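Local atomic coordinates of TBC1 domain family member 22A (Homo sapiens, PDB entry 2QFZ), a protein that probably acts as a GTPase-activating protein for Rab family GTPases through the TBC domain described here, forms homodimers and binds 14-3-3 proteins. Residues I133-I136 and W137-H141; W193-S196 and K197-G201; D200-Q203 and D204-F208; W267-Y270 and Q271-D275. All blocks are in the same frame, centred on the assembly; numbering follows the deposited sequence.

Interaction 1 of 4, residues I133-I136 and W137-H141; sequences ILFI and WAIRH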
loop_
_atom_site.group_PDB
_atom_site.type_symbol
_atom_site.label_atom_id
_atom_site.label_comp_id
_atom_site.label_asym_id
_atom_site.label_seq_id
_atom_site.Cartn_x
_atom_site.Cartn_y
_atom_site.Cartn_z
ATOM N N ILE A 133 -11.760 11.693 0.872
ATOM C CA ILE A 133 -10.584 11.396 -0.013
ATOM C C ILE A 133 -10.986 10.462 -1.163
ATOM O O ILE A 133 -10.663 10.706 -2.337
ATOM C CB ILE A 133 -9.407 10.731 0.773
ATOM C CG1 ILE A 133 -8.704 11.743 1.680
ATOM C CG2 ILE A 133 -8.351 10.101 -0.196
ATOM C CD1 ILE A 133 -7.741 11.085 2.713
ATOM N N LEU A 134 -11.705 9.388 -0.811
ATOM C CA LEU A 134 -12.092 8.353 -1.773
ATOM C C LEU A 134 -13.148 8.878 -2.771
ATOM O O LEU A 134 -13.034 8.681 -3.980
ATOM C CB LEU A 134 -12.562 7.070 -1.017
ATOM C CG LEU A 134 -11.430 6.271 -0.361
ATOM C CD1 LEU A 134 -11.954 5.258 0.626
ATOM C CD2 LEU A 134 -10.587 5.622 -1.452
ATOM N N PHE A 135 -14.113 9.637 -2.283
ATOM C CA PHE A 135 -15.102 10.296 -3.167
ATOM C C PHE A 135 -14.453 11.298 -4.164
ATOM O O PHE A 135 -14.776 11.301 -5.379
ATOM C CB PHE A 135 -16.198 10.975 -2.313
ATOM C CG PHE A 135 -17.309 11.596 -3.118
ATOM C CD1 PHE A 135 -18.405 10.852 -3.494
ATOM C CD2 PHE A 135 -17.261 12.926 -3.484
ATOM C CE1 PHE A 135 -19.433 11.420 -4.262
ATOM C CE2 PHE A 135 -18.291 13.499 -4.256
ATOM C CZ PHE A 135 -19.373 12.738 -4.632
ATOM N N ILE A 136 -13.533 12.130 -3.680
ATOM C CA ILE A 136 -12.831 13.084 -4.574
ATOM C C ILE A 136 -11.949 12.362 -5.610
ATOM O O ILE A 136 -11.973 12.686 -6.809
ATOM C CB ILE A 136 -12.017 14.132 -3.759
ATOM C CG1 ILE A 136 -12.974 15.159 -3.121
ATOM C CG2 ILE A 136 -10.986 14.876 -4.616
ATOM C CD1 ILE A 136 -12.277 16.092 -2.119
ATOM N N TRP A 137 -11.178 11.369 -5.164
ATOM C CA TRP A 137 -10.383 10.555 -6.102
ATOM C C TRP A 137 -11.256 9.957 -7.245
ATOM O O TRP A 137 -10.890 10.010 -8.423
ATOM C CB TRP A 137 -9.607 9.448 -5.364
ATOM C CG TRP A 137 -8.641 8.848 -6.272
ATOM C CD1 TRP A 137 -7.354 9.231 -6.457
ATOM C CD2 TRP A 137 -8.881 7.775 -7.176
ATOM N NE1 TRP A 137 -6.760 8.442 -7.429
ATOM C CE2 TRP A 137 -7.680 7.544 -7.884
ATOM C CE3 TRP A 137 -9.995 6.945 -7.437
ATOM C CZ2 TRP A 137 -7.560 6.549 -8.850
ATOM C CZ3 TRP A 137 -9.870 5.971 -8.435
ATOM C CH2 TRP A 137 -8.665 5.783 -9.108
ATOM N N ALA A 138 -12.416 9.419 -6.866
ATOM C CA ALA A 138 -13.341 8.724 -7.776
ATOM C C ALA A 138 -13.939 9.669 -8.818
ATOM O O ALA A 138 -13.944 9.354 -9.987
ATOM C CB ALA A 138 -14.437 8.058 -6.989
ATOM N N ILE A 139 -14.404 10.841 -8.405
ATOM C CA ILE A 139 -14.948 11.780 -9.393
ATOM C C ILE A 139 -13.843 12.355 -10.313
ATOM O O ILE A 139 -14.105 12.654 -11.452
ATOM C CB ILE A 139 -15.870 12.870 -8.755
ATOM C CG1 ILE A 139 -15.081 13.868 -7.939
ATOM C CG2 ILE A 139 -16.974 12.200 -7.874
ATOM C CD1 ILE A 139 -15.951 14.679 -6.965
ATOM N N ARG A 140 -12.608 12.467 -9.818
ATOM C CA ARG A 140 -11.492 12.922 -10.635
ATOM C C ARG A 140 -10.839 11.837 -11.488
ATOM O O ARG A 140 -9.947 12.124 -12.300
ATOM C CB ARG A 140 -10.451 13.652 -9.758
ATOM C CG ARG A 140 -11.060 14.911 -9.140
ATOM C CD ARG A 140 -10.071 15.799 -8.464
ATOM N NE ARG A 140 -9.163 16.380 -9.430
ATOM C CZ ARG A 140 -9.422 17.470 -10.155
ATOM N NH1 ARG A 140 -10.569 18.121 -10.038
ATOM N NH2 ARG A 140 -8.518 17.913 -11.003
ATOM N N HIS A 141 -11.294 10.593 -11.349
ATOM C CA HIS A 141 -10.734 9.497 -12.128
ATOM C C HIS A 141 -11.884 8.673 -12.659
ATOM O O HIS A 141 -12.162 7.572 -12.157
ATOM C CB HIS A 141 -9.775 8.693 -11.252
ATOM C CG HIS A 141 -8.582 9.478 -10.832
ATOM N ND1 HIS A 141 -8.609 10.330 -9.746
ATOM C CD2 HIS A 141 -7.359 9.610 -11.395
ATOM C CE1 HIS A 141 -7.438 10.934 -9.647
ATOM N NE2 HIS A 141 -6.671 10.529 -10.647
#

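Interaction 2 of 4, residues W193-S196 and K197-G201; sequences WCMS and KLLDG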
loop_
_atom_site.group_PDB
_atom_site.type_symbol
_atom_site.label_atom_id
_atom_site.label_comp_id
_atom_site.label_asym_id
_atom_site.label_seq_id
_atom_site.Cartn_x
_atom_site.Cartn_y
_atom_site.Cartn_z
ATOM N N TRP A 193 -2.761 13.192 -1.993
ATOM C CA TRP A 193 -1.775 13.323 -3.068
ATOM C C TRP A 193 -0.844 12.124 -3.163
ATOM O O TRP A 193 -0.496 11.695 -4.252
ATOM C CB TRP A 193 -0.978 14.634 -2.954
ATOM C CG TRP A 193 -1.795 15.864 -3.249
ATOM C CD1 TRP A 193 -2.114 16.856 -2.372
ATOM C CD2 TRP A 193 -2.423 16.221 -4.497
ATOM N NE1 TRP A 193 -2.846 17.811 -2.983
ATOM C CE2 TRP A 193 -3.075 17.442 -4.288
ATOM C CE3 TRP A 193 -2.484 15.625 -5.768
ATOM C CZ2 TRP A 193 -3.804 18.104 -5.310
ATOM C CZ3 TRP A 193 -3.201 16.287 -6.796
ATOM C CH2 TRP A 193 -3.846 17.509 -6.552
ATOM N N CYS A 194 -0.452 11.584 -2.028
ATOM C CA CYS A 194 0.457 10.433 -1.983
ATOM C C CYS A 194 -0.224 9.149 -2.434
ATOM O O CYS A 194 0.347 8.415 -3.234
ATOM C CB CYS A 194 1.100 10.321 -0.596
ATOM S SG CYS A 194 2.382 11.612 -0.350
ATOM N N MET A 195 -1.454 8.926 -1.987
ATOM C CA MET A 195 -2.314 7.873 -2.547
ATOM C C MET A 195 -2.520 8.020 -4.054
ATOM O O MET A 195 -2.381 7.046 -4.782
ATOM C CB MET A 195 -3.665 7.819 -1.833
ATOM C CG MET A 195 -4.466 6.552 -2.057
ATOM S SD MET A 195 -6.260 6.720 -1.753
ATOM C CE MET A 195 -6.706 7.967 -3.025
ATOM N N SER A 196 -2.801 9.235 -4.532
ATOM C CA SER A 196 -2.910 9.478 -5.971
ATOM C C SER A 196 -1.675 9.070 -6.758
ATOM O O SER A 196 -1.788 8.515 -7.831
ATOM C CB SER A 196 -3.261 10.944 -6.291
ATOM O OG SER A 196 -4.559 11.229 -5.838
ATOM N N LYS A 197 -0.512 9.341 -6.208
ATOM C CA LYS A 197 0.753 9.009 -6.814
ATOM C C LYS A 197 0.965 7.468 -6.900
ATOM O O LYS A 197 1.341 6.925 -7.945
ATOM C CB LYS A 197 1.866 9.688 -5.994
ATOM C CG LYS A 197 2.948 10.308 -6.790
ATOM C CD LYS A 197 2.638 11.762 -7.112
ATOM C CE LYS A 197 3.669 12.361 -8.084
ATOM N NZ LYS A 197 3.156 13.619 -8.767
ATOM N N LEU A 198 0.744 6.780 -5.787
ATOM C CA LEU A 198 0.660 5.319 -5.783
ATOM C C LEU A 198 -0.280 4.801 -6.897
ATOM O O LEU A 198 0.094 3.952 -7.673
ATOM C CB LEU A 198 0.169 4.850 -4.426
ATOM C CG LEU A 198 0.173 3.334 -4.123
ATOM C CD1 LEU A 198 -0.153 3.069 -2.628
ATOM C CD2 LEU A 198 -0.849 2.572 -4.972
ATOM N N LEU A 199 -1.490 5.338 -6.983
ATOM C CA LEU A 199 -2.464 4.854 -7.954
ATOM C C LEU A 199 -2.117 5.147 -9.401
ATOM O O LEU A 199 -2.456 4.348 -10.287
ATOM C CB LEU A 199 -3.860 5.377 -7.632
ATOM C CG LEU A 199 -4.474 4.777 -6.374
ATOM C CD1 LEU A 199 -5.556 5.683 -5.802
ATOM C CD2 LEU A 199 -5.055 3.409 -6.730
ATOM N N ASP A 200 -1.452 6.278 -9.655
ATOM C CA ASP A 200 -0.962 6.605 -10.985
ATOM C C ASP A 200 0.077 5.607 -11.568
ATOM O O ASP A 200 0.264 5.579 -12.777
ATOM C CB ASP A 200 -0.351 8.021 -11.028
ATOM C CG ASP A 200 -1.405 9.132 -11.005
ATOM O OD1 ASP A 200 -2.608 8.885 -11.390
ATOM O OD2 ASP A 200 -1.014 10.268 -10.591
ATOM N N GLY A 201 0.751 4.811 -10.733
ATOM C CA GLY A 201 1.575 3.720 -11.249
ATOM C C GLY A 201 0.859 2.385 -11.436
ATOM O O GLY A 201 1.454 1.427 -11.929
HETATM O O HOH W 1 -4.274 8.745 -9.204
#

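Interaction 3 of 4, residues D200-Q203 and D204-F208; sequences DGIQ and DNYTF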
loop_
_atom_site.group_PDB
_atom_site.type_symbol
_atom_site.label_atom_id
_atom_site.label_comp_id
_atom_site.label_asym_id
_atom_site.label_seq_id
_atom_site.Cartn_x
_atom_site.Cartn_y
_atom_site.Cartn_z
ATOM N N ASP A 200 -1.452 6.278 -9.655
ATOM C CA ASP A 200 -0.962 6.605 -10.985
ATOM C C ASP A 200 0.077 5.607 -11.568
ATOM O O ASP A 200 0.264 5.579 -12.777
ATOM C CB ASP A 200 -0.351 8.021 -11.028
ATOM C CG ASP A 200 -1.405 9.132 -11.005
ATOM O OD1 ASP A 200 -2.608 8.885 -11.390
ATOM O OD2 ASP A 200 -1.014 10.268 -10.591
ATOM N N GLY A 201 0.751 4.811 -10.733
ATOM C CA GLY A 201 1.575 3.720 -11.249
ATOM C C GLY A 201 0.859 2.385 -11.436
ATOM O O GLY A 201 1.454 1.427 -11.929
ATOM N N ILE A 202 -0.399 2.279 -11.025
ATOM C CA ILE A 202 -1.161 0.993 -11.224
ATOM C C ILE A 202 -2.528 1.249 -11.847
ATOM O O ILE A 202 -3.557 0.672 -11.456
ATOM C CB ILE A 202 -1.245 0.149 -9.910
ATOM C CG1 ILE A 202 -2.042 0.894 -8.794
ATOM C CG2 ILE A 202 0.165 -0.252 -9.433
ATOM C CD1 ILE A 202 -1.977 0.263 -7.410
ATOM N N GLN A 203 -2.520 2.099 -12.865
ATOM C CA GLN A 203 -3.759 2.660 -13.445
ATOM C C GLN A 203 -4.713 1.625 -13.997
ATOM O O GLN A 203 -5.920 1.779 -13.870
ATOM C CB GLN A 203 -3.425 3.643 -14.577
ATOM C CG GLN A 203 -2.748 4.832 -14.085
ATOM C CD GLN A 203 -2.784 5.986 -15.039
ATOM O OE1 GLN A 203 -3.761 6.189 -15.770
ATOM N NE2 GLN A 203 -1.721 6.762 -15.035
ATOM N N ASP A 204 -4.155 0.588 -14.613
ATOM C CA ASP A 204 -4.958 -0.478 -15.246
ATOM C C ASP A 204 -5.606 -1.465 -14.246
ATOM O O ASP A 204 -6.462 -2.264 -14.624
ATOM C CB ASP A 204 -4.100 -1.250 -16.273
ATOM C CG ASP A 204 -2.817 -1.813 -15.677
ATOM O OD1 ASP A 204 -2.432 -1.430 -14.538
ATOM O OD2 ASP A 204 -2.162 -2.630 -16.371
ATOM N N ASN A 205 -5.191 -1.400 -12.982
ATOM C CA ASN A 205 -5.806 -2.236 -11.919
ATOM C C ASN A 205 -7.251 -1.928 -11.655
ATOM O O ASN A 205 -7.959 -2.780 -11.137
ATOM C CB ASN A 205 -5.043 -2.104 -10.582
ATOM C CG ASN A 205 -3.766 -2.894 -10.561
ATOM O OD1 ASN A 205 -3.326 -3.383 -11.590
ATOM N ND2 ASN A 205 -3.171 -3.038 -9.377
ATOM N N TYR A 206 -7.685 -0.715 -11.998
ATOM C CA TYR A 206 -8.964 -0.187 -11.525
ATOM C C TYR A 206 -9.882 0.412 -12.607
ATOM O O TYR A 206 -10.961 0.877 -12.284
ATOM C CB TYR A 206 -8.743 0.812 -10.386
ATOM C CG TYR A 206 -7.955 0.212 -9.229
ATOM C CD1 TYR A 206 -8.512 -0.804 -8.427
ATOM C CD2 TYR A 206 -6.662 0.613 -8.953
ATOM C CE1 TYR A 206 -7.774 -1.385 -7.373
ATOM C CE2 TYR A 206 -5.932 0.044 -7.893
ATOM C CZ TYR A 206 -6.502 -0.937 -7.115
ATOM O OH TYR A 206 -5.769 -1.503 -6.116
ATOM N N THR A 207 -9.475 0.339 -13.864
ATOM C CA THR A 207 -10.386 0.585 -14.949
ATOM C C THR A 207 -11.439 -0.552 -15.091
ATOM O O THR A 207 -11.418 -1.553 -14.332
ATOM C CB THR A 207 -9.614 0.926 -16.257
ATOM O OG1 THR A 207 -8.672 -0.122 -16.613
ATOM C CG2 THR A 207 -8.867 2.245 -16.051
ATOM N N PHE A 208 -12.396 -0.339 -16.001
ATOM C CA PHE A 208 -13.476 -1.292 -16.316
ATOM C C PHE A 208 -12.960 -2.721 -16.510
ATOM O O PHE A 208 -12.119 -2.970 -17.382
ATOM C CB PHE A 208 -14.211 -0.833 -17.590
ATOM C CG PHE A 208 -15.487 -1.572 -17.853
ATOM C CD1 PHE A 208 -16.626 -1.281 -17.128
ATOM C CD2 PHE A 208 -15.544 -2.561 -18.817
ATOM C CE1 PHE A 208 -17.794 -1.958 -17.354
ATOM C CE2 PHE A 208 -16.717 -3.249 -19.055
ATOM C CZ PHE A 208 -17.844 -2.953 -18.330
#

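Interaction 4 of 4, residues W267-Y270 and Q271-D275; sequences WDTY and QSEPD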
loop_
_atom_site.group_PDB
_atom_site.type_symbol
_atom_site.label_atom_id
_atom_site.label_comp_id
_atom_site.label_asym_id
_atom_site.label_seq_id
_atom_site.Cartn_x
_atom_site.Cartn_y
_atom_site.Cartn_z
ATOM N N TRP A 267 5.821 -1.027 2.357
ATOM C CA TRP A 267 5.734 0.149 1.455
ATOM C C TRP A 267 6.989 1.033 1.495
ATOM O O TRP A 267 7.216 1.743 0.519
ATOM C CB TRP A 267 4.436 0.972 1.649
ATOM C CG TRP A 267 3.180 0.281 1.166
ATOM C CD1 TRP A 267 3.016 -1.040 0.868
ATOM C CD2 TRP A 267 1.906 0.885 0.976
ATOM N NE1 TRP A 267 1.707 -1.288 0.490
ATOM C CE2 TRP A 267 1.017 -0.114 0.555
ATOM C CE3 TRP A 267 1.436 2.196 1.083
ATOM C CZ2 TRP A 267 -0.312 0.156 0.258
ATOM C CZ3 TRP A 267 0.115 2.451 0.797
ATOM C CH2 TRP A 267 -0.739 1.458 0.411
ATOM N N ASP A 268 7.820 0.958 2.571
ATOM C CA ASP A 268 9.156 1.589 2.600
ATOM C C ASP A 268 9.961 1.109 1.378
ATOM O O ASP A 268 10.525 1.891 0.598
ATOM C CB ASP A 268 9.969 1.230 3.840
ATOM C CG ASP A 268 9.473 1.855 5.112
ATOM O OD1 ASP A 268 8.590 2.739 5.133
ATOM O OD2 ASP A 268 9.982 1.408 6.160
ATOM N N THR A 269 9.994 -0.203 1.199
ATOM C CA THR A 269 10.713 -0.797 0.098
ATOM C C THR A 269 10.043 -0.593 -1.238
ATOM O O THR A 269 10.737 -0.332 -2.230
ATOM C CB THR A 269 10.919 -2.287 0.355
ATOM O OG1 THR A 269 11.593 -2.402 1.598
ATOM C CG2 THR A 269 11.788 -2.930 -0.755
ATOM N N TYR A 270 8.705 -0.726 -1.301
ATOM C CA TYR A 270 8.002 -0.408 -2.562
ATOM C C TYR A 270 8.329 0.986 -3.104
ATOM O O TYR A 270 8.431 1.177 -4.318
ATOM C CB TYR A 270 6.477 -0.571 -2.484
ATOM C CG TYR A 270 5.965 -2.002 -2.424
ATOM C CD1 TYR A 270 6.817 -3.086 -2.520
ATOM C CD2 TYR A 270 4.612 -2.262 -2.279
ATOM C CE1 TYR A 270 6.341 -4.381 -2.464
ATOM C CE2 TYR A 270 4.121 -3.561 -2.213
ATOM C CZ TYR A 270 5.000 -4.608 -2.305
ATOM O OH TYR A 270 4.573 -5.869 -2.246
ATOM N N GLN A 271 8.451 1.961 -2.220
ATOM C CA GLN A 271 8.732 3.345 -2.636
ATOM C C GLN A 271 10.229 3.578 -2.982
ATOM O O GLN A 271 10.574 4.593 -3.537
ATOM C CB GLN A 271 8.248 4.312 -1.545
ATOM C CG GLN A 271 6.841 4.771 -1.793
ATOM C CD GLN A 271 6.173 5.300 -0.597
ATOM O OE1 GLN A 271 6.430 4.840 0.506
ATOM N NE2 GLN A 271 5.263 6.255 -0.790
ATOM N N SER A 272 11.094 2.637 -2.619
ATOM C CA SER A 272 12.527 2.699 -2.893
ATOM C C SER A 272 12.866 2.052 -4.211
ATOM O O SER A 272 13.896 2.346 -4.801
ATOM C CB SER A 272 13.282 1.958 -1.828
ATOM O OG SER A 272 13.094 2.565 -0.576
ATOM N N GLU A 273 11.990 1.145 -4.646
ATOM C CA GLU A 273 12.193 0.349 -5.849
ATOM C C GLU A 273 11.669 1.062 -7.071
ATOM O O GLU A 273 10.688 1.820 -6.999
ATOM C CB GLU A 273 11.484 -1.016 -5.734
ATOM C CG GLU A 273 12.256 -2.050 -4.975
ATOM C CD GLU A 273 13.411 -2.645 -5.794
ATOM O OE1 GLU A 273 13.183 -3.076 -6.929
ATOM O OE2 GLU A 273 14.545 -2.679 -5.289
ATOM N N PRO A 274 12.326 0.831 -8.215
ATOM C CA PRO A 274 11.706 1.270 -9.442
ATOM C C PRO A 274 10.445 0.428 -9.692
ATOM O O PRO A 274 10.479 -0.815 -9.572
ATOM C CB PRO A 274 12.802 1.071 -10.492
ATOM C CG PRO A 274 13.731 0.114 -9.939
ATOM C CD PRO A 274 13.636 0.193 -8.440
ATOM N N ASP A 275 9.335 1.122 -9.956
ATOM C CA ASP A 275 8.016 0.506 -10.148
ATOM C C ASP A 275 7.653 -0.507 -9.053
ATOM O O ASP A 275 7.234 -1.617 -9.355
ATOM C CB ASP A 275 7.935 -0.165 -11.527
ATOM C CG ASP A 275 8.129 0.819 -12.673
ATOM O OD1 ASP A 275 7.604 1.947 -12.585
ATOM O OD2 ASP A 275 8.807 0.448 -13.665
#

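Interaction 1 of 4, residues I133-I136 and W137-H141
F135 and I139, one helical turn apart, make the main side-chain contact here. The isoleucine comes over one face of the phenylalanine ring, off-centre toward the rim, and its CG2 forms a CH-pi contact 4.2 Å from the F135 ring centroid. Its other branch, through CD1, comes 3.8 Å from F135 CE2. F135 CG lies anti to the backbone N (chi1 -176°), which brings the ring to the side where I139 meets it. Isoleucine suits the place because its two branches let CG2 lie over the ring while CD1 reaches CE2.

One residue on, I136 and R140 lie side by side and point the same way, I136 CG2 being 4.1 Å from R140 CD. The aliphatic part of the arginine thus packs on the isoleucine, while its guanidinium makes a cation-pi contact with F88.

W137 and H141 overlap in part: H141 ND1 sits 3.4 Å above one face of the indole. That same nitrogen donates to W137 O at 2.7 Å, in the carbonyl plane on a lone pair, which fixes the rotation of the imidazole.

Regular i to i+4 backbone bonds, such as W137 N to I133 O at 2.9 Å, run beneath. These are the last turns of a largely buried helix, 124-140, with helices 74-91, 150-162 and 181-200 packed about it in the all-helical TBC fold.

Interaction 2 of 4, residues W193-S196 and K197-G201
W193 to S196 and K197 to D200 are joined by four consecutive i to i+4 backbone hydrogen bonds, from K197 N to W193 O through to D200 N to S196 O. L198 N to C194 O is the straightest, with an N-H...O angle of 176°, and L199 N reaches M195 O at 2.9 Å.

On the buried side M195 and L199 lie alongside each other, pointing the same way. The methionine methyl CE touches L199 CD1 at 3.8 Å. The bend at the thioether (chi3 62°) brings CE round to the leucine; an unbranched, flexible methionine suits a place also packed by I133 and W137 of helix 124-140. C194 and L198 both pack on F157 of helix 150-162.

The polar contacts gather at S196 O. Besides D200 N at 2.9 Å, it accepts a bond from a water at 2.8 Å, and the same water donates to D200 OD1, also at 2.8 Å. The aspartate is thereby tied to the preceding turn through water, since its own oxygens and S196 O are all acceptors. S196 OG turns back to Y192 O. W193, whose ring meets that of Y66 with the planes about 20° apart, gives its NE1 to K81 O, so its one polar side-chain atom is satisfied.

With apolar residues facing inward and K197 and D200 outward, these turns make up the C-terminal part of helix 181-200, an amphipathic helix packed against helices 124-140 and 150-162 in the TBC domain.

Interaction 3 of 4, residues D200-Q203 and D204-F208
I202 and N205 close a type I beta turn, with Q203 and D204 at its corners, in the loop that leads from helix 181-200 to helix 211-227. Q203 is set for this place: its extended side chain swings back so that NE2 donates to D200 O at 3.2 Å, in the plane of both amide and carbonyl, and ties the turn to the end of the preceding helix.

D204 begins the second half. Its CG takes the position between the backbone N and the carbonyl carbon (chi1 55°), which carries OD1 back over the turn to 3.8 Å from I202 C. Its backbone bonds to G212, joining the turn to the start of helix 211-227.

N205 supplies the closing bond, N205 N to I202 O at 3.0 Å, with the donor 48° out of the carbonyl plane and so not on a lone pair. The side chain then crosses over that of I202, and N205 ND2 lies 3.8 Å from I202 CB. N205 also packs on I213 and K216 of helix 211-227, which places it between the turn and that helix.

Y206 comes next, its ring lying with N205 CB over one face. From another direction I202 CD1 meets the ring atom Y206 CE2 at 4.0 Å. The ring reaches I150 and L153 of helix 150-162, and the hydroxyl, buried with it, is hydrogen-bonded to N251 O.

T207 finishes the contact by laying its methyl against the turn, T207 CG2 standing 3.7 Å from Q203 O.

Interaction 4 of 4, residues W267-Y270 and Q271-D275
Q271 N bonds to W267 O at 3.0 Å, the last regular i to i+4 step, after which the chain tightens, S272 N turning to T269 O in an i to i+3 bond of 3.0 Å with the donor far above the carbonyl plane, and E273 N making a weak bond to the same oxygen.

S272 also gives its hydroxyl to the helix. With OG anti to its own carbonyl carbon (chi1 -63°), it donates to D268 O at 2.9 Å. Since S272 N is bonded to T269 O, the hydroxyl gives D268 O a donor, and a serine is short enough to reach a carbonyl one turn back. E273 bends over the same end, its CG 3.6 Å from T269 O, and sends OE2 on to W48 NE1.

The other side chains of the turn point outward into the core. D268 forms a salt bridge with R56 and accepts from W60, while W267 and Y270 each meet F277 edge to face, a phenylalanine from helix 276-291.

A final i to i+3 bond is common at helix C-termini, and serine hydroxyls often bond the carbonyl four residues back; here both occur where helix 260-270 ends, before helix 276-291, inside the TBC domain.

How the interactions relate
Interactions 1, 2 and 4 are buried, interaction 3 only partly so. Interactions 1 and 2 belong to neighbouring helices that pack directly, W137 of 133-141 reaching L199 CD1, S196 OG and M195 CE of 193-201, so their apolar sides form one core. Interaction 3 continues the same chain past D200 and G201; L199 CD2 meets Y206 CE2 where the two join. Interaction 4 ends a different helix, yet touches interaction 2 through L198 CD1 and W267 CH2, while it lies about 24 Å, centre to centre, from interaction 1. Regular helical bonding dominates the first two. In interactions 3 and 4 i to i+3 bonds appear, and side-chain polar bonds (Q203, S272) join them.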